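Side-chain contacts in 6b protein (Agrobacterium vitis, PDB 3AQ2), which disturbs plant cell proliferation as an Agrobacterium toxin with an ADP-ribosylation fold, probably by acting on the miRNA machinery of the host: residues A75-L80 with S190-Y195; T93-M98 with L135-S140. All coordinates share one frame; numbering follows the deposited sequence.

Overall arrangement
Contact 1 lays helix 72-81 against strand 192-194, and contact 2 joins strand 93-96 to the end of strand 133-137 and the loop that follows it; their centres are 13 Å apart. The centre of contact 1, farther from the middle of the chain and partly buried, is about 10 Å from the chain centre, that of contact 2 about 3 Å. Along the sequence, contact 2 is nested inside the loop that contact 1 closes. They also touch directly: Y195 OH lies 2.8 Å from L138 O, a probable hydrogen bond, and is weakly bonded to S140 N at 3.0 Å, while C78 CB packs 3.7 Å from L135 CD1. Both belong to the RolB/RolC family region, of the ADP-ribosyl clan.

Contact 1 of 2, residues A75-L80 with S190-Y195; sequences AQLCGL and SDLIHY
The backbones of C78 on helix 72-81 and L192 on strand 192-194 come closest, with their CA atoms 8.6 Å apart, a spacing that leaves the contact to side chains. L192 bridges it with a forked end. Its CD1 methyl lies 4.1 Å from L77 CD2, while its other methyl, CD2, lies 4.2 Å from C78 SG. One leucine therefore serves two consecutive residues of the helix, one per branch. The L77 and L192 side chains approach at a slant rather than running alongside each other, and a single methyl from each does the touching. In L77, chi1 of 174° sets CG anti to the backbone N, and chi2 of 74° then places CD2 against L192. At the start of the strand, L192 N makes a weak bond of 3.5 Å to S190 OG, nearly straight at 166°. P85 of strand 83-85, which pairs antiparallel with 192-194, touches both C78 and L192 and so spans the junction; F121 also packs on L192. The contact buries 89 Å² in all, and its closest approaches are between methyls and one sulfur, at van der Waals range or slightly beyond, consistent with a modest apolar seam that joins helix to strand without fixing their relative position through directed bonds.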
loop_
_atom_site.group_PDB
_atom_site.type_symbol
_atom_site.label_atom_id
_atom_site.label_comp_id
_atom_site.label_asym_id
_atom_site.label_seq_id
_atom_site.Cartn_x
_atom_site.Cartn_y
_atom_site.Cartn_z
ATOM N N ALA A 75 10.915 -2.748 -0.072
ATOM C CA ALA A 75 9.971 -3.832 0.228
ATOM C C ALA A 75 10.389 -4.575 1.508
ATOM O O ALA A 75 9.565 -4.808 2.393
ATOM C CB ALA A 75 9.880 -4.791 -0.957
ATOM N N GLN A 76 11.674 -4.908 1.606
ATOM C CA GLN A 76 12.195 -5.658 2.747
ATOM C C GLN A 76 12.106 -4.808 4.013
ATOM O O GLN A 76 11.623 -5.278 5.046
ATOM C CB GLN A 76 13.636 -6.100 2.473
ATOM C CG GLN A 76 14.102 -7.275 3.316
ATOM C CD GLN A 76 15.247 -8.035 2.669
ATOM O OE1 GLN A 76 15.209 -8.345 1.471
ATOM N NE2 GLN A 76 16.273 -8.342 3.459
ATOM N N LEU A 77 12.560 -3.560 3.928
ATOM C CA LEU A 77 12.515 -2.639 5.068
ATOM C C LEU A 77 11.090 -2.473 5.577
ATOM O O LEU A 77 10.837 -2.562 6.773
ATOM C CB LEU A 77 13.087 -1.268 4.694
ATOM C CG LEU A 77 12.969 -0.161 5.756
ATOM C CD1 LEU A 77 13.968 -0.377 6.897
ATOM C CD2 LEU A 77 13.151 1.208 5.118
ATOM N N CYS A 78 10.159 -2.235 4.658
ATOM C CA CYS A 78 8.785 -1.939 5.048
ATOM C C CYS A 78 8.032 -3.185 5.488
ATOM O O CYS A 78 7.336 -3.164 6.493
ATOM C CB CYS A 78 8.054 -1.207 3.921
ATOM S SG CYS A 78 8.667 0.437 3.671
ATOM N N GLY A 79 8.163 -4.272 4.726
ATOM C CA GLY A 79 7.552 -5.550 5.110
ATOM C C GLY A 79 7.952 -6.091 6.471
ATOM O O GLY A 79 7.093 -6.468 7.280
ATOM N N LEU A 80 9.253 -6.122 6.744
ATOM C CA LEU A 80 9.772 -6.684 7.990
ATOM C C LEU A 80 9.507 -5.811 9.207
ATOM O O LEU A 80 9.584 -6.279 10.345
ATOM C CB LEU A 80 11.275 -6.958 7.872
ATOM C CG LEU A 80 11.668 -8.295 7.227
ATOM C CD1 LEU A 80 13.071 -8.250 6.630
ATOM C CD2 LEU A 80 11.537 -9.457 8.220
ATOM N N SER A 190 4.962 11.521 7.946
ATOM C CA SER A 190 6.383 11.214 7.809
ATOM C C SER A 190 6.609 10.527 6.469
ATOM O O SER A 190 5.668 10.022 5.842
ATOM C CB SER A 190 6.841 10.274 8.927
ATOM O OG SER A 190 8.255 10.135 8.917
ATOM N N ASP A 191 7.860 10.483 6.026
ATOM C CA ASP A 191 8.157 9.742 4.794
ATOM C C ASP A 191 8.258 8.232 5.023
ATOM O O ASP A 191 8.295 7.450 4.069
ATOM C CB ASP A 191 9.393 10.306 4.114
ATOM C CG ASP A 191 9.150 11.701 3.575
ATOM O OD1 ASP A 191 8.231 11.874 2.740
ATOM O OD2 ASP A 191 9.871 12.627 3.997
ATOM N N LEU A 192 8.289 7.834 6.295
ATOM C CA LEU A 192 8.090 6.433 6.682
ATOM C C LEU A 192 7.209 6.408 7.922
ATOM O O LEU A 192 7.588 6.943 8.977
ATOM C CB LEU A 192 9.414 5.728 7.010
ATOM C CG LEU A 192 10.374 5.268 5.919
ATOM C CD1 LEU A 192 11.610 4.694 6.588
ATOM C CD2 LEU A 192 9.746 4.231 4.995
ATOM N N ILE A 193 6.041 5.793 7.798
ATOM C CA ILE A 193 5.099 5.694 8.909
ATOM C C ILE A 193 4.921 4.251 9.368
ATOM O O ILE A 193 5.106 3.315 8.592
ATOM C CB ILE A 193 3.718 6.320 8.547
ATOM C CG1 ILE A 193 3.047 5.596 7.371
ATOM C CG2 ILE A 193 3.885 7.819 8.235
ATOM C CD1 ILE A 193 1.586 6.001 7.149
ATOM N N HIS A 194 4.587 4.069 10.638
ATOM C CA HIS A 194 4.164 2.767 11.128
ATOM C C HIS A 194 2.792 2.426 10.529
ATOM O O HIS A 194 1.828 3.179 10.704
ATOM C CB HIS A 194 4.105 2.807 12.654
ATOM C CG HIS A 194 3.456 1.618 13.278
ATOM N ND1 HIS A 194 3.694 0.322 12.866
ATOM C CD2 HIS A 194 2.620 1.528 14.341
ATOM C CE1 HIS A 194 3.001 -0.510 13.624
ATOM N NE2 HIS A 194 2.335 0.196 14.520
ATOM N N TYR A 195 2.708 1.299 9.820
ATOM C CA TYR A 195 1.481 0.950 9.098
ATOM C C TYR A 195 1.440 -0.553 8.810
ATOM O O TYR A 195 2.455 -1.119 8.403
ATOM C CB TYR A 195 1.424 1.732 7.777
ATOM C CG TYR A 195 0.065 1.740 7.113
ATOM C CD1 TYR A 195 -0.813 2.812 7.307
ATOM C CD2 TYR A 195 -0.339 0.680 6.291
ATOM C CE1 TYR A 195 -2.071 2.827 6.702
ATOM C CE2 TYR A 195 -1.595 0.679 5.683
ATOM C CZ TYR A 195 -2.450 1.761 5.894
ATOM O OH TYR A 195 -3.689 1.766 5.293
#

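Contact 2 of 2, residues T93-M98 with L135-S140; sequences TVATAM and LAILMS
A95 is the hub of this contact, burying 43 Å², with I137 (21 Å²) and M139 (17 Å²) as its two partners. Its CB points toward segment 135-140 and meets both side chains: I137 CD1 at 4.3 Å and M139 SD at 4.4 Å. Measured at A95 CB, the two lie about 73° apart, so the methyl faces a corner formed by them. I137 and M139, two residues apart, project to the same side of the chain, and they also pack on each other, with I137 CD1 3.9 Å from M139 CG. I137 reaches A95 because chi2 is 164°: CD1 extends anti to CA, and the tip of the side chain does the touching. In M139 it is the sulfur that touches, since chi3 of -58° bends the terminal CE round to 5.9 Å from A95 CB. Beyond A95 the strand ends in an ST turn, where T96 OG1 accepts from M98 N at 3.1 Å. V68 and F143 pack on A95 as well, and Y159 on M139. The contact thus joins strand 93-96, which also has a backbone hydrogen bond from T96 to Y67 of strand 66-70, to the end of strand 133-137 and the loop after it. A95, I137 and M139 are all buried and meet through carbon and sulfur, which implies that this meeting is held by dispersion and exclusion of water.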
loop_
_atom_site.group_PDB
_atom_site.type_symbol
_atom_site.label_atom_id
_atom_site.label_comp_id
_atom_site.label_asym_id
_atom_site.label_seq_id
_atom_site.Cartn_x
_atom_site.Cartn_y
_atom_site.Cartn_z
ATOM N N THR A 93 1.207 9.049 0.285
ATOM C CA THR A 93 1.366 7.675 -0.181
ATOM C C THR A 93 0.225 7.333 -1.133
ATOM O O THR A 93 -0.952 7.341 -0.740
ATOM C CB THR A 93 1.374 6.659 0.979
ATOM O OG1 THR A 93 2.407 7.009 1.914
ATOM C CG2 THR A 93 1.615 5.235 0.434
ATOM N N VAL A 94 0.594 7.037 -2.376
ATOM C CA VAL A 94 -0.361 6.693 -3.415
ATOM C C VAL A 94 -0.404 5.173 -3.580
ATOM O O VAL A 94 0.639 4.514 -3.767
ATOM C CB VAL A 94 -0.003 7.383 -4.763
ATOM C CG1 VAL A 94 -0.905 6.906 -5.888
ATOM C CG2 VAL A 94 -0.066 8.905 -4.631
ATOM N N ALA A 95 -1.615 4.626 -3.489
ATOM C CA ALA A 95 -1.852 3.200 -3.685
ATOM C C ALA A 95 -2.834 3.003 -4.831
ATOM O O ALA A 95 -3.603 3.899 -5.149
ATOM C CB ALA A 95 -2.381 2.566 -2.398
ATOM N N THR A 96 -2.799 1.834 -5.458
ATOM C CA THR A 96 -3.744 1.548 -6.535
ATOM C C THR A 96 -4.355 0.164 -6.413
ATOM O O THR A 96 -3.727 -0.748 -5.875
ATOM C CB THR A 96 -3.079 1.716 -7.938
ATOM O OG1 THR A 96 -4.062 1.481 -8.970
ATOM C CG2 THR A 96 -1.866 0.765 -8.126
ATOM N N ALA A 97 -5.571 0.026 -6.933
ATOM C CA ALA A 97 -6.219 -1.265 -7.069
ATOM C C ALA A 97 -5.602 -2.102 -8.209
ATOM O O ALA A 97 -5.850 -3.312 -8.275
ATOM C CB ALA A 97 -7.738 -1.088 -7.277
ATOM N N MET A 98 -4.821 -1.476 -9.097
ATOM C CA MET A 98 -4.185 -2.225 -10.206
ATOM C C MET A 98 -3.223 -3.225 -9.593
ATOM O O MET A 98 -2.275 -2.810 -8.925
ATOM C CB MET A 98 -3.383 -1.304 -11.114
ATOM C CG MET A 98 -4.206 -0.354 -11.933
ATOM S SD MET A 98 -3.085 0.400 -13.130
ATOM C CE MET A 98 -4.261 1.221 -14.200
ATOM N N LEU A 135 4.051 -3.644 -1.880
ATOM C CA LEU A 135 3.445 -3.850 -0.573
ATOM C C LEU A 135 1.937 -3.920 -0.808
ATOM O O LEU A 135 1.362 -3.038 -1.444
ATOM C CB LEU A 135 3.773 -2.659 0.344
ATOM C CG LEU A 135 5.270 -2.385 0.557
ATOM C CD1 LEU A 135 5.473 -1.066 1.290
ATOM C CD2 LEU A 135 5.904 -3.540 1.304
ATOM N N ALA A 136 1.301 -4.979 -0.325
ATOM C CA ALA A 136 -0.153 -5.100 -0.391
ATOM C C ALA A 136 -0.739 -4.645 0.940
ATOM O O ALA A 136 -0.330 -5.119 2.010
ATOM C CB ALA A 136 -0.545 -6.540 -0.720
ATOM N N ILE A 137 -1.696 -3.718 0.871
ATOM C CA ILE A 137 -2.263 -3.124 2.073
ATOM C C ILE A 137 -3.777 -3.080 2.040
ATOM O O ILE A 137 -4.392 -3.173 0.968
ATOM C CB ILE A 137 -1.762 -1.665 2.292
ATOM C CG1 ILE A 137 -2.179 -0.755 1.114
ATOM C CG2 ILE A 137 -0.241 -1.638 2.590
ATOM C CD1 ILE A 137 -2.050 0.743 1.449
ATOM N N LEU A 138 -4.361 -2.965 3.227
ATOM C CA LEU A 138 -5.730 -2.498 3.371
ATOM C C LEU A 138 -5.632 -1.037 3.795
ATOM O O LEU A 138 -4.854 -0.681 4.693
ATOM C CB LEU A 138 -6.474 -3.337 4.407
ATOM C CG LEU A 138 -6.759 -4.744 3.873
ATOM C CD1 LEU A 138 -7.048 -5.696 5.015
ATOM C CD2 LEU A 138 -7.919 -4.741 2.869
ATOM N N MET A 139 -6.376 -0.179 3.101
ATOM C CA MET A 139 -6.254 1.264 3.306
ATOM C C MET A 139 -7.052 1.754 4.514
ATOM O O MET A 139 -8.137 1.238 4.823
ATOM C CB MET A 139 -6.730 2.011 2.060
ATOM C CG MET A 139 -5.780 1.835 0.890
ATOM S SD MET A 139 -6.401 2.619 -0.608
ATOM C CE MET A 139 -7.962 1.760 -0.790
ATOM N N SER A 140 -6.483 2.749 5.191
ATOM C CA SER A 140 -7.148 3.433 6.288
ATOM C C SER A 140 -8.155 4.463 5.763
ATOM O O SER A 140 -8.255 4.691 4.554
ATOM C CB SER A 140 -6.109 4.149 7.141
ATOM O OG SER A 140 -5.641 5.287 6.441
#